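Local coordinates for protein beta-1,4-exocellulase (Thermobifida fusca, PDB 4B4H) that hydrolyses cellulose as a family 6 cellobiohydrolase, releasing cellobiose from chain ends, with this chain forming its catalytic domain, at residues A[37-42]-A[350-355]; A[227-232]-A[288-293]; A[324-329]-A[372-377]; A[360-365]-A[396-401]. One frame throughout, in Å; residues are numbered along the deposited sequence. Where two conformers were deposited one is given.

Followed from the N terminus, the chain leaves strand 38-40 with interaction 1 still open, and this contact closes only after strand 346-350, bringing strand 38-40 up to the end of strand 346-350 across the barrel seam. Nested within that long loop, interaction 2 joins the loops after strands 221-224 and 283-287. Interaction 3 opens at 324-329, before interaction 1 has closed, and closes at 372-377, so the two cross. Interaction 4 begins after interaction 1 has closed; it opens at 360-365 and closes at 396-401, crossing interaction 3 but following interactions 1 and 2 in series. Direct contacts join interaction 1 to 2, 2 to 3 and 3 to 4, a continuous chain of loops around the predicted active site.

Interaction 1 (A[37-42]-A[350-355]); sequences AVWLDR and VWVKPP
The seam of the family 6 barrel, where strand 38-40 and the end of strand 346-350 come close without pairing, is bridged by Ala37 and Trp39 on one side and Val352 and Pro354 on the other. Here a side chain does what a strand ladder does elsewhere. Trp39 swings its indole beside its own backbone N (chi1 -73°) and drives NE1 onto Val352 O at 2.9 Å. The N-H...O line is almost straight (177°), and the oxygen lies in the indole plane; seen from the acceptor, however, the donor stands well above the carbonyl plane, 55° out of it. The same oxygen takes a weak bond from Ala37 N, which is shared with Trp351 O at 3.3 Å, a second weak bond. Apolar contacts accompany these polar links. Val352 CG1 reaches Trp39 CZ2 at 3.7 Å and Ala37 CB at 3.8 Å, its branch crossing the indole at about a right angle, while Pro354 CD approaches Trp39 NE1 obliquely at 3.6 Å. Asp287 holds the backbone here, its carboxylate accepting from the N-H groups of both Val352 and Lys353. Lys353 directs its amine away to Ser358 O, with a long, weak ion pair to Asp359, the predicted proton acceptor. Trp39 and Lys353 are themselves predicted to bind substrate, so the bridge sets two such residues side by side. It is the closing joint of the distorted alpha/beta barrel of glycoside hydrolase family 6, at the C-terminal end of its last strand, close to residues predicted to bind substrate.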
loop_
_atom_site.group_PDB
_atom_site.type_symbol
_atom_site.label_atom_id
_atom_site.label_comp_id
_atom_site.label_asym_id
_atom_site.label_seq_id
_atom_site.Cartn_x
_atom_site.Cartn_y
_atom_site.Cartn_z
ATOM N N ALA A 37 0.430 10.442 2.465
ATOM C CA ALA A 37 -0.481 10.057 3.527
ATOM C C ALA A 37 0.177 10.201 4.893
ATOM O O ALA A 37 1.395 10.101 5.012
ATOM C CB ALA A 37 -0.959 8.631 3.301
ATOM N N VAL A 38 -0.631 10.467 5.915
ATOM C CA VAL A 38 -0.138 10.493 7.285
ATOM C C VAL A 38 -0.397 9.104 7.841
ATOM O O VAL A 38 -1.511 8.603 7.756
ATOM C CB VAL A 38 -0.847 11.584 8.123
ATOM C CG1 VAL A 38 -0.584 11.387 9.617
ATOM C CG2 VAL A 38 -0.415 12.978 7.658
ATOM N N TRP A 39 0.646 8.475 8.372
ATOM C CA TRP A 39 0.552 7.088 8.844
ATOM C C TRP A 39 0.303 6.973 10.317
ATOM O O TRP A 39 1.145 7.362 11.133
ATOM C CB TRP A 39 1.814 6.324 8.490
ATOM C CG TRP A 39 1.905 5.997 7.027
ATOM C CD1 TRP A 39 1.926 6.890 5.951
ATOM C CD2 TRP A 39 1.957 4.663 6.402
ATOM N NE1 TRP A 39 1.982 6.214 4.762
ATOM C CE2 TRP A 39 2.021 4.892 4.949
ATOM C CE3 TRP A 39 1.987 3.361 6.883
ATOM C CZ2 TRP A 39 2.091 3.849 4.042
ATOM C CZ3 TRP A 39 2.064 2.314 5.957
ATOM C CH2 TRP A 39 2.123 2.555 4.570
ATOM N N LEU A 40 -0.847 6.421 10.683
ATOM C CA LEU A 40 -1.087 6.142 12.100
ATOM C C LEU A 40 -0.785 4.667 12.359
ATOM O O LEU A 40 -1.679 3.818 12.366
ATOM C CB LEU A 40 -2.501 6.546 12.550
ATOM C CG LEU A 40 -3.068 7.924 12.149
ATOM C CD1 LEU A 40 -4.448 8.170 12.750
ATOM C CD2 LEU A 40 -2.150 9.093 12.489
ATOM N N ASP A 41 0.503 4.375 12.511
ATOM C CA ASP A 41 0.994 3.011 12.544
ATOM C C ASP A 41 1.243 2.521 13.962
ATOM O O ASP A 41 1.798 1.438 14.164
ATOM C CB ASP A 41 2.253 2.887 11.681
ATOM C CG ASP A 41 3.410 3.729 12.194
ATOM O OD1 ASP A 41 3.197 4.841 12.735
ATOM O OD2 ASP A 41 4.565 3.274 12.045
ATOM N N ARG A 42 0.832 3.329 14.938
ATOM C CA ARG A 42 0.890 2.936 16.347
ATOM C C ARG A 42 0.032 3.898 17.164
ATOM O O ARG A 42 -0.310 4.984 16.693
ATOM C CB ARG A 42 2.337 2.867 16.864
ATOM C CG ARG A 42 3.137 4.151 16.698
ATOM C CD ARG A 42 4.631 3.912 16.837
ATOM N NE ARG A 42 5.353 5.177 16.954
ATOM C CZ ARG A 42 5.540 6.028 15.950
ATOM N NH1 ARG A 42 5.062 5.755 14.745
ATOM N NH2 ARG A 42 6.207 7.154 16.152
ATOM N N VAL A 350 -2.284 7.729 -5.971
ATOM C CA VAL A 350 -1.944 8.410 -4.725
ATOM C C VAL A 350 -0.507 8.100 -4.285
ATOM O O VAL A 350 0.068 7.156 -4.767
ATOM C CB VAL A 350 -2.974 8.069 -3.619
ATOM C CG1 VAL A 350 -4.336 8.654 -3.974
ATOM C CG2 VAL A 350 -3.126 6.565 -3.397
ATOM N N TRP A 351 0.101 8.967 -3.475
ATOM C CA TRP A 351 1.358 8.648 -2.819
ATOM C C TRP A 351 1.034 8.375 -1.376
ATOM O O TRP A 351 1.024 9.303 -0.558
ATOM C CB TRP A 351 2.345 9.813 -2.953
ATOM C CG TRP A 351 3.100 9.877 -4.268
ATOM C CD1 TRP A 351 2.810 9.202 -5.456
ATOM C CD2 TRP A 351 4.288 10.684 -4.571
ATOM N NE1 TRP A 351 3.722 9.527 -6.443
ATOM C CE2 TRP A 351 4.621 10.420 -5.974
ATOM C CE3 TRP A 351 5.063 11.595 -3.853
ATOM C CZ2 TRP A 351 5.733 11.001 -6.585
ATOM C CZ3 TRP A 351 6.162 12.178 -4.484
ATOM C CH2 TRP A 351 6.473 11.900 -5.823
ATOM N N VAL A 352 0.784 7.113 -1.034
ATOM C CA VAL A 352 0.423 6.781 0.349
ATOM C C VAL A 352 1.705 6.654 1.192
ATOM O O VAL A 352 1.915 7.450 2.120
ATOM C CB VAL A 352 -0.526 5.567 0.430
ATOM C CG1 VAL A 352 -0.693 5.097 1.864
ATOM C CG2 VAL A 352 -1.890 5.937 -0.125
ATOM N N LYS A 353 2.600 5.735 0.818
ATOM C CA LYS A 353 3.961 5.710 1.372
ATOM C C LYS A 353 4.713 7.004 1.069
ATOM O O LYS A 353 4.833 7.375 -0.092
ATOM C CB LYS A 353 4.745 4.497 0.830
ATOM C CG LYS A 353 6.198 4.385 1.269
ATOM C CD LYS A 353 6.374 3.880 2.690
ATOM C CE LYS A 353 7.829 4.044 3.078
ATOM N NZ LYS A 353 7.987 3.739 4.526
ATOM N N PRO A 354 5.229 7.686 2.106
ATOM C CA PRO A 354 5.997 8.898 1.798
ATOM C C PRO A 354 7.441 8.568 1.392
ATOM O O PRO A 354 8.204 8.064 2.197
ATOM C CB PRO A 354 5.958 9.694 3.113
ATOM C CG PRO A 354 5.071 8.913 4.049
ATOM C CD PRO A 354 5.100 7.493 3.559
ATOM N N PRO A 355 7.817 8.857 0.133
ATOM C CA PRO A 355 9.135 8.437 -0.351
ATOM C C PRO A 355 10.300 9.043 0.420
ATOM O O PRO A 355 10.275 10.227 0.778
ATOM C CB PRO A 355 9.158 8.958 -1.792
ATOM C CG PRO A 355 7.751 9.251 -2.140
ATOM C CD PRO A 355 7.089 9.652 -0.868
#

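Interaction 2 (A[227-232]-A[288-293]); sequences ANYSAT and TSRNGW
Tyr229 and Arg290 lie one over the other, the phenol end of the ring spanning one face of the guanidinium with the two planes only 25° apart. Tyr229 CZ sits above the centre of the guanidinium, 3.5 Å from Arg290 CZ, and Tyr229 OH lies over the same face instead of meeting an N-H head-on. Both groups also bind Asp359, the predicted proton acceptor: Tyr229 OH hydrogen-bonds to its OD2, and Arg290 forms a salt bridge with it through NH1. The arginine's bend at chi3 (-50°) turns NH2 back to Ala227 O at 2.6 Å, at the guanidinium edge, though the angle makes this a weak bond. Further along, the orientations change. The indole of Trp293 meets Tyr229 O edge-on, NE1 at 2.8 Å, with the bond lying in both the ring plane and the carbonyl plane. Asn291 grips residues 230-232 with one nitrogen: ND2 gives a hydrogen bond to Ser230 O at 2.7 Å, flat in its amide plane, and another to Thr232 OG1 at 3.1 Å, tilted out of it. Water fills in between the backbones. One molecule links Asn228 O, Ser289 OG and Arg290 NE, a second joins Asn228 O to Arg290 N, and a third bridges Thr232 N to Asn291 O, so Asn228 O, Arg290 N and NE, and Thr232 N each gain a partner. With Asn228 predicted to bind substrate and Ser230 bonded to His188, another residue predicted to bind substrate, the contact borders the predicted family 6 active site, with Tyr229 and Arg290 as direct partners of Asp359, on loops that follow adjacent parallel barrel strands.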
loop_
_atom_site.group_PDB
_atom_site.type_symbol
_atom_site.label_atom_id
_atom_site.label_comp_id
_atom_site.label_asym_id
_atom_site.label_seq_id
_atom_site.Cartn_x
_atom_site.Cartn_y
_atom_site.Cartn_z
ATOM N N ALA A 227 2.601 1.211 -0.391
ATOM C CA ALA A 227 4.006 1.085 0.021
ATOM C C ALA A 227 4.813 0.053 -0.780
ATOM O O ALA A 227 5.921 -0.339 -0.358
ATOM C CB ALA A 227 4.108 0.791 1.515
ATOM N N ASN A 228 4.281 -0.375 -1.928
ATOM C CA ASN A 228 4.958 -1.394 -2.742
ATOM C C ASN A 228 5.490 -0.797 -4.047
ATOM O O ASN A 228 5.658 0.421 -4.172
ATOM C CB ASN A 228 4.036 -2.622 -3.000
ATOM C CG ASN A 228 4.797 -3.951 -3.112
ATOM O OD1 ASN A 228 5.452 -4.228 -4.114
ATOM N ND2 ASN A 228 4.652 -4.803 -2.088
ATOM N N TYR A 229 5.809 -1.670 -4.987
ATOM C CA TYR A 229 6.640 -1.261 -6.126
ATOM C C TYR A 229 6.141 -1.810 -7.469
ATOM O O TYR A 229 6.796 -1.618 -8.491
ATOM C CB TYR A 229 8.097 -1.706 -5.903
ATOM C CG TYR A 229 8.764 -1.174 -4.643
ATOM C CD1 TYR A 229 8.694 -1.873 -3.424
ATOM C CD2 TYR A 229 9.499 0.012 -4.665
ATOM C CE1 TYR A 229 9.306 -1.390 -2.274
ATOM C CE2 TYR A 229 10.107 0.492 -3.516
ATOM C CZ TYR A 229 10.031 -0.227 -2.325
ATOM O OH TYR A 229 10.662 0.271 -1.209
ATOM N N SER A 230 4.989 -2.479 -7.469
ATOM C CA SER A 230 4.441 -3.121 -8.660
ATOM C C SER A 230 4.047 -2.052 -9.669
ATOM O O SER A 230 3.642 -0.956 -9.273
ATOM C CB SER A 230 3.273 -4.051 -8.316
ATOM O OG SER A 230 3.772 -5.308 -7.854
ATOM N N ALA A 231 4.247 -2.345 -10.948
ATOM C CA ALA A 231 4.051 -1.377 -12.018
ATOM C C ALA A 231 2.571 -1.069 -12.225
ATOM O O ALA A 231 1.751 -1.982 -12.181
ATOM C CB ALA A 231 4.683 -1.885 -13.309
ATOM N N THR A 232 2.239 0.213 -12.455
ATOM C CA THR A 232 0.866 0.611 -12.796
ATOM C C THR A 232 0.453 -0.043 -14.116
ATOM O O THR A 232 -0.526 -0.803 -14.157
ATOM C CB THR A 232 0.719 2.135 -12.906
ATOM O OG1 THR A 232 1.120 2.751 -11.685
ATOM C CG2 THR A 232 -0.723 2.486 -13.162
ATOM N N THR A 288 1.406 5.038 -6.331
ATOM C CA THR A 288 2.449 5.163 -7.350
ATOM C C THR A 288 3.669 5.906 -6.819
ATOM O O THR A 288 4.494 6.400 -7.598
ATOM C CB THR A 288 1.884 5.995 -8.506
ATOM O OG1 THR A 288 1.336 7.192 -7.951
ATOM C CG2 THR A 288 0.819 5.201 -9.257
ATOM N N SER A 289 3.779 5.977 -5.494
ATOM C CA SER A 289 4.880 6.683 -4.818
ATOM C C SER A 289 6.250 6.213 -5.290
ATOM O O SER A 289 7.177 7.017 -5.447
ATOM C CB SER A 289 4.790 6.517 -3.294
ATOM O OG SER A 289 4.834 5.153 -2.907
ATOM N N ARG A 290 6.393 4.901 -5.491
ATOM C CA ARG A 290 7.718 4.346 -5.734
ATOM C C ARG A 290 7.735 3.334 -6.869
ATOM O O ARG A 290 8.639 2.506 -6.945
ATOM C CB ARG A 290 8.294 3.741 -4.432
ATOM C CG ARG A 290 8.606 4.794 -3.366
ATOM C CD ARG A 290 9.168 4.197 -2.071
ATOM N NE ARG A 290 8.377 3.080 -1.528
ATOM C CZ ARG A 290 8.676 2.377 -0.433
ATOM N NH1 ARG A 290 9.734 2.648 0.338
ATOM N NH2 ARG A 290 7.882 1.381 -0.089
ATOM N N ASN A 291 6.785 3.443 -7.796
ATOM C CA ASN A 291 6.762 2.468 -8.903
ATOM C C ASN A 291 7.035 3.052 -10.292
ATOM O O ASN A 291 6.601 2.488 -11.307
ATOM C CB ASN A 291 5.489 1.631 -8.918
ATOM C CG ASN A 291 4.292 2.420 -9.360
ATOM O OD1 ASN A 291 4.305 3.653 -9.337
ATOM N ND2 ASN A 291 3.237 1.720 -9.718
ATOM N N GLY A 292 7.776 4.148 -10.336
ATOM C CA GLY A 292 8.130 4.758 -11.623
ATOM C C GLY A 292 9.068 3.877 -12.435
ATOM O O GLY A 292 8.948 3.772 -13.661
ATOM N N TRP A 293 9.989 3.223 -11.733
ATOM C CA TRP A 293 11.025 2.397 -12.351
ATOM C C TRP A 293 11.680 3.089 -13.533
ATOM O O TRP A 293 11.797 2.528 -14.610
ATOM C CB TRP A 293 10.436 1.042 -12.734
ATOM C CG TRP A 293 10.183 0.163 -11.523
ATOM C CD1 TRP A 293 8.951 -0.213 -10.979
ATOM C CD2 TRP A 293 11.183 -0.467 -10.646
ATOM N NE1 TRP A 293 9.124 -1.009 -9.873
ATOM C CE2 TRP A 293 10.429 -1.198 -9.625
ATOM C CE3 TRP A 293 12.577 -0.506 -10.614
ATOM C CZ2 TRP A 293 11.061 -1.904 -8.628
ATOM C CZ3 TRP A 293 13.206 -1.222 -9.590
ATOM C CH2 TRP A 293 12.455 -1.917 -8.637
HETATM O O HOH W 1 5.710 2.643 -2.513
HETATM O O HOH W 2 4.457 2.660 -5.435
HETATM O O HOH W 3 4.251 2.254 -12.926
#

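Interaction 3 (A[324-329]-A[372-377]); sequences GNWCNQ and GFDRMC
A disulfide between Cys327 and Cys377, packed against the indole of Trp326, staples together two loops on the active-site side of the family 6 alpha/beta barrel. One loop follows helix 308-315 and the other belongs to the long excursion between strand 346-350 and helix 406-414. The bond joins the two SG atoms at 2.0 Å with a chi3 of 102°. Cys327 sends its sulfur anti to its backbone N (chi1 -171°), which carries it across the gap to Cys377. Trp326, predicted to bind substrate, lies alongside this covalent bridge: Cys377 SG approaches Trp326 CH2 at 3.7 Å, obliquely, as a sulfur-aromatic contact. At the adjoining edge of the six-membered ring the carboxylate of Asp374 stands nearly perpendicular to the indole, OD2 lying 3.8 Å from Trp326 CZ2. The other oxygen, Asp374 OD1, uses its anti lone pair to accept from Met376 N, an Asx turn that leads into the short 3-10 segment 375-377. That turn sets Met376 against the tryptophan, its CB 3.7 Å from Trp326 NE1. One water bridges the backbones by accepting from Cys327 N and donating to Met376 O at 2.6 Å; another spans Asn328 ND2 and Cys377 O. Asn328 N also bonds to Asp359, the predicted proton acceptor, so the disulfide lies close to the predicted catalytic centre. The thioether end of Met376, bent at chi2 and chi3, brings its CE up to two oxygens, 3.2 Å from Asn325 OD1, which is bonded to Asn387, and 3.3 Å from Gly324 O.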
loop_
_atom_site.group_PDB
_atom_site.type_symbol
_atom_site.label_atom_id
_atom_site.label_comp_id
_atom_site.label_asym_id
_atom_site.label_seq_id
_atom_site.Cartn_x
_atom_site.Cartn_y
_atom_site.Cartn_z
ATOM N N GLY A 324 7.352 -10.590 -4.341
ATOM C CA GLY A 324 7.320 -10.621 -2.877
ATOM C C GLY A 324 8.422 -9.830 -2.171
ATOM O O GLY A 324 8.455 -9.756 -0.932
ATOM N N ASN A 325 9.339 -9.245 -2.943
ATOM C CA ASN A 325 10.356 -8.359 -2.366
ATOM C C ASN A 325 9.823 -6.937 -2.143
ATOM O O ASN A 325 9.661 -6.158 -3.100
ATOM C CB ASN A 325 11.616 -8.341 -3.226
ATOM C CG ASN A 325 12.389 -9.646 -3.162
ATOM O OD1 ASN A 325 12.179 -10.470 -2.253
ATOM N ND2 ASN A 325 13.334 -9.818 -4.086
ATOM N N TRP A 326 9.560 -6.605 -0.883
ATOM C CA TRP A 326 8.828 -5.395 -0.519
ATOM C C TRP A 326 9.624 -4.329 0.191
ATOM O O TRP A 326 9.117 -3.233 0.402
ATOM C CB TRP A 326 7.614 -5.757 0.347
ATOM C CG TRP A 326 7.997 -6.431 1.644
ATOM C CD1 TRP A 326 8.026 -7.791 1.902
ATOM C CD2 TRP A 326 8.453 -5.799 2.893
ATOM N NE1 TRP A 326 8.441 -8.047 3.185
ATOM C CE2 TRP A 326 8.717 -6.902 3.833
ATOM C CE3 TRP A 326 8.654 -4.482 3.320
ATOM C CZ2 TRP A 326 9.161 -6.675 5.126
ATOM C CZ3 TRP A 326 9.107 -4.266 4.622
ATOM C CH2 TRP A 326 9.354 -5.339 5.509
ATOM N N CYS A 327 10.857 -4.644 0.600
ATOM C CA CYS A 327 11.607 -3.738 1.487
ATOM C C CYS A 327 12.697 -2.953 0.777
ATOM O O CYS A 327 13.641 -3.539 0.229
ATOM C CB CYS A 327 12.195 -4.450 2.718
ATOM S SG CYS A 327 12.868 -3.267 3.881
ATOM N N ASN A 328 12.584 -1.626 0.865
ATOM C CA ASN A 328 13.576 -0.680 0.324
ATOM C C ASN A 328 14.212 -1.134 -0.998
ATOM O O ASN A 328 15.435 -1.335 -1.081
ATOM C CB ASN A 328 14.676 -0.413 1.384
ATOM C CG ASN A 328 14.133 0.236 2.656
ATOM O OD1 ASN A 328 13.254 1.084 2.604
ATOM N ND2 ASN A 328 14.658 -0.185 3.811
ATOM N N GLN A 329 13.380 -1.313 -2.018
ATOM C CA GLN A 329 13.792 -2.034 -3.217
ATOM C C GLN A 329 14.817 -1.304 -4.091
ATOM O O GLN A 329 14.582 -0.180 -4.544
ATOM C CB GLN A 329 12.557 -2.487 -4.011
ATOM C CG GLN A 329 11.854 -3.670 -3.367
ATOM C CD GLN A 329 12.752 -4.895 -3.342
ATOM O OE1 GLN A 329 13.042 -5.479 -4.396
ATOM N NE2 GLN A 329 13.207 -5.286 -2.149
ATOM N N GLY A 372 11.265 -5.062 15.742
ATOM C CA GLY A 372 12.126 -6.221 15.525
ATOM C C GLY A 372 12.750 -6.273 14.145
ATOM O O GLY A 372 12.161 -5.821 13.162
ATOM N N PHE A 373 13.955 -6.828 14.080
ATOM C CA PHE A 373 14.693 -6.950 12.826
ATOM C C PHE A 373 14.000 -7.923 11.863
ATOM O O PHE A 373 13.857 -9.102 12.158
ATOM C CB PHE A 373 16.132 -7.386 13.134
ATOM C CG PHE A 373 16.992 -7.636 11.926
ATOM C CD1 PHE A 373 16.961 -6.781 10.820
ATOM C CD2 PHE A 373 17.882 -8.715 11.915
ATOM C CE1 PHE A 373 17.774 -7.017 9.722
ATOM C CE2 PHE A 373 18.698 -8.947 10.829
ATOM C CZ PHE A 373 18.646 -8.099 9.730
ATOM N N ASP A 374 13.562 -7.412 10.713
ATOM C CA ASP A 374 12.904 -8.232 9.698
ATOM C C ASP A 374 13.901 -8.461 8.570
ATOM O O ASP A 374 14.319 -7.509 7.914
ATOM C CB ASP A 374 11.643 -7.519 9.175
ATOM C CG ASP A 374 10.756 -8.416 8.301
ATOM O OD1 ASP A 374 11.273 -9.133 7.419
ATOM O OD2 ASP A 374 9.514 -8.365 8.474
ATOM N N ARG A 375 14.276 -9.723 8.350
ATOM C CA ARG A 375 15.364 -10.048 7.428
ATOM C C ARG A 375 15.015 -9.786 5.959
ATOM O O ARG A 375 15.911 -9.669 5.131
ATOM C CB ARG A 375 15.891 -11.473 7.655
ATOM C CG ARG A 375 16.726 -11.619 8.923
ATOM C CD ARG A 375 17.788 -12.693 8.774
ATOM N NE ARG A 375 18.747 -12.344 7.722
ATOM C CZ ARG A 375 19.820 -13.064 7.406
ATOM N NH1 ARG A 375 20.108 -14.178 8.072
ATOM N NH2 ARG A 375 20.621 -12.655 6.433
ATOM N N MET A 376 13.733 -9.633 5.642
ATOM C CA MET A 376 13.359 -9.181 4.294
ATOM C C MET A 376 13.910 -7.784 3.941
ATOM O O MET A 376 13.936 -7.403 2.766
ATOM C CB MET A 376 11.850 -9.306 4.059
ATOM C CG MET A 376 11.427 -10.704 3.594
ATOM S SD MET A 376 12.166 -11.297 2.037
ATOM C CE MET A 376 11.172 -10.426 0.830
ATOM N N CYS A 377 14.371 -7.039 4.943
ATOM C CA CYS A 377 15.014 -5.739 4.728
ATOM C C CYS A 377 16.534 -5.834 4.666
ATOM O O CYS A 377 17.230 -4.835 4.427
ATOM C CB CYS A 377 14.610 -4.775 5.830
ATOM S SG CYS A 377 12.889 -4.303 5.640
HETATM O O HOH W 4 12.395 -7.248 0.659
HETATM O O HOH W 5 16.703 -2.075 3.349
#

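Interaction 4 (A[360-365]-A[396-401]); sequences GASEEI and PNAPIS
Gly360 and Ala361 run antiparallel to Ser401 and Ile400 as irregular extended backbones, closest where the CA atoms of Gly360 and Ser401 come within 3.8 Å. One backbone hydrogen bond spans the pair, Ser362 N to Ala398 O at 3.3 Å; Pro399 has no N-H to continue a ladder. Ala361 CA adds a CH...O contact to Ala398 O at 3.5 Å. Gly360 O and Pro399 O, two acceptors, face each other at 3.0 Å, and each is served from elsewhere: Asn328 ND2 gives Gly360 O a weak bond, and Ser358 OG binds Pro399 O. A water accepts from Ser401 N, and weakly from Ala361 N, bridging the two backbones at that end. Among the side chains, Ser362 does the polar work. Its hydroxyl, set between its own N and carbonyl carbon (chi1 51°), takes Ala398 N at 2.8 Å, so Ser362 grips Ala398 through both backbone and side chain. Ala398 CB turns inward and settles 3.4 Å from Gly360 O. Farther along, the CD1 end of Ile365 lies 3.7 Å from Ala398 O, while Ile400 CD1 reaches toward Ile365 O. These are two extended limbs of the long loop region between strand 346-350 and helix 406-414, rooted beside Asp359, the predicted proton acceptor, consistent with the base of the C-terminal loop that roofs the active-site tunnel in family 6 cellobiohydrolases.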
loop_
_atom_site.group_PDB
_atom_site.type_symbol
_atom_site.label_atom_id
_atom_site.label_comp_id
_atom_site.label_asym_id
_atom_site.label_seq_id
_atom_site.Cartn_x
_atom_site.Cartn_y
_atom_site.Cartn_z
ATOM N N GLY A 360 12.115 -0.260 6.707
ATOM C CA GLY A 360 12.629 -1.085 7.807
ATOM C C GLY A 360 14.146 -1.082 7.849
ATOM O O GLY A 360 14.792 -0.683 6.881
ATOM N N ALA A 361 14.713 -1.531 8.963
ATOM C CA ALA A 361 16.172 -1.542 9.154
ATOM C C ALA A 361 16.813 -2.678 8.371
ATOM O O ALA A 361 16.215 -3.736 8.242
ATOM C CB ALA A 361 16.493 -1.677 10.633
ATOM N N SER A 362 18.030 -2.475 7.862
ATOM C CA SER A 362 18.715 -3.538 7.102
ATOM C C SER A 362 19.599 -4.439 7.976
ATOM O O SER A 362 20.089 -5.473 7.518
ATOM C CB SER A 362 19.505 -2.976 5.905
ATOM O OG SER A 362 20.358 -1.918 6.283
ATOM N N GLU A 363 19.803 -4.020 9.217
ATOM C CA GLU A 363 20.497 -4.820 10.230
ATOM C C GLU A 363 19.706 -4.675 11.510
ATOM O O GLU A 363 18.688 -3.992 11.530
ATOM C CB GLU A 363 21.919 -4.294 10.450
ATOM C CG GLU A 363 21.983 -2.847 10.932
ATOM C CD GLU A 363 23.397 -2.344 11.171
ATOM O OE1 GLU A 363 24.286 -3.162 11.503
ATOM O OE2 GLU A 363 23.608 -1.114 11.045
ATOM N N GLU A 364 20.164 -5.302 12.588
ATOM C CA GLU A 364 19.600 -4.983 13.891
ATOM C C GLU A 364 20.055 -3.586 14.302
ATOM O O GLU A 364 21.256 -3.287 14.319
ATOM C CB GLU A 364 19.973 -6.019 14.956
ATOM C CG GLU A 364 19.386 -7.401 14.696
ATOM C CD GLU A 364 18.842 -8.061 15.945
ATOM O OE1 GLU A 364 19.262 -7.677 17.052
ATOM O OE2 GLU A 364 17.993 -8.970 15.819
ATOM N N ILE A 365 19.078 -2.725 14.568
ATOM C CA ILE A 365 19.318 -1.430 15.190
ATOM C C ILE A 365 18.537 -1.447 16.500
ATOM O O ILE A 365 17.306 -1.386 16.484
ATOM C CB ILE A 365 18.860 -0.245 14.302
ATOM C CG1 ILE A 365 19.513 -0.331 12.919
ATOM C CG2 ILE A 365 19.187 1.084 14.975
ATOM C CD1 ILE A 365 18.950 0.631 11.895
ATOM N N PRO A 396 21.118 -1.508 1.057
ATOM C CA PRO A 396 21.958 -1.556 2.265
ATOM C C PRO A 396 21.881 -0.314 3.146
ATOM O O PRO A 396 21.517 0.764 2.671
ATOM C CB PRO A 396 23.376 -1.646 1.691
ATOM C CG PRO A 396 23.216 -2.199 0.316
ATOM C CD PRO A 396 21.929 -1.606 -0.171
ATOM N N ASN A 397 22.231 -0.496 4.424
ATOM C CA ASN A 397 22.323 0.581 5.418
ATOM C C ASN A 397 21.087 1.481 5.532
ATOM O O ASN A 397 21.166 2.722 5.562
ATOM C CB ASN A 397 23.645 1.350 5.273
ATOM C CG ASN A 397 24.798 0.651 5.981
ATOM O OD1 ASN A 397 25.642 0.015 5.351
ATOM N ND2 ASN A 397 24.822 0.748 7.307
ATOM N N ALA A 398 19.943 0.809 5.654
ATOM C CA ALA A 398 18.618 1.422 5.866
ATOM C C ALA A 398 18.301 1.646 7.355
ATOM O O ALA A 398 18.563 0.755 8.186
ATOM C CB ALA A 398 17.551 0.523 5.260
ATOM N N PRO A 399 17.728 2.824 7.711
ATOM C CA PRO A 399 17.337 3.073 9.098
ATOM C C PRO A 399 16.046 2.338 9.485
ATOM O O PRO A 399 15.485 1.601 8.668
ATOM C CB PRO A 399 17.153 4.592 9.140
ATOM C CG PRO A 399 16.743 4.965 7.743
ATOM C CD PRO A 399 17.291 3.914 6.809
ATOM N N ILE A 400 15.607 2.492 10.733
ATOM C CA ILE A 400 14.316 1.973 11.178
ATOM C C ILE A 400 13.183 2.505 10.293
ATOM O O ILE A 400 13.259 3.624 9.748
ATOM C CB ILE A 400 14.113 2.259 12.684
ATOM C CG1 ILE A 400 14.760 1.128 13.498
ATOM C CG2 ILE A 400 12.644 2.440 13.059
ATOM C CD1 ILE A 400 14.762 1.351 14.995
ATOM N N SER A 401 12.163 1.668 10.119
ATOM C CA SER A 401 11.006 2.001 9.298
ATOM C C SER A 401 10.472 3.388 9.650
ATOM O O SER A 401 10.283 3.704 10.827
ATOM C CB SER A 401 9.920 0.933 9.473
ATOM O OG SER A 401 8.671 1.380 8.973
HETATM O O HOH W 6 12.340 -1.286 11.470
#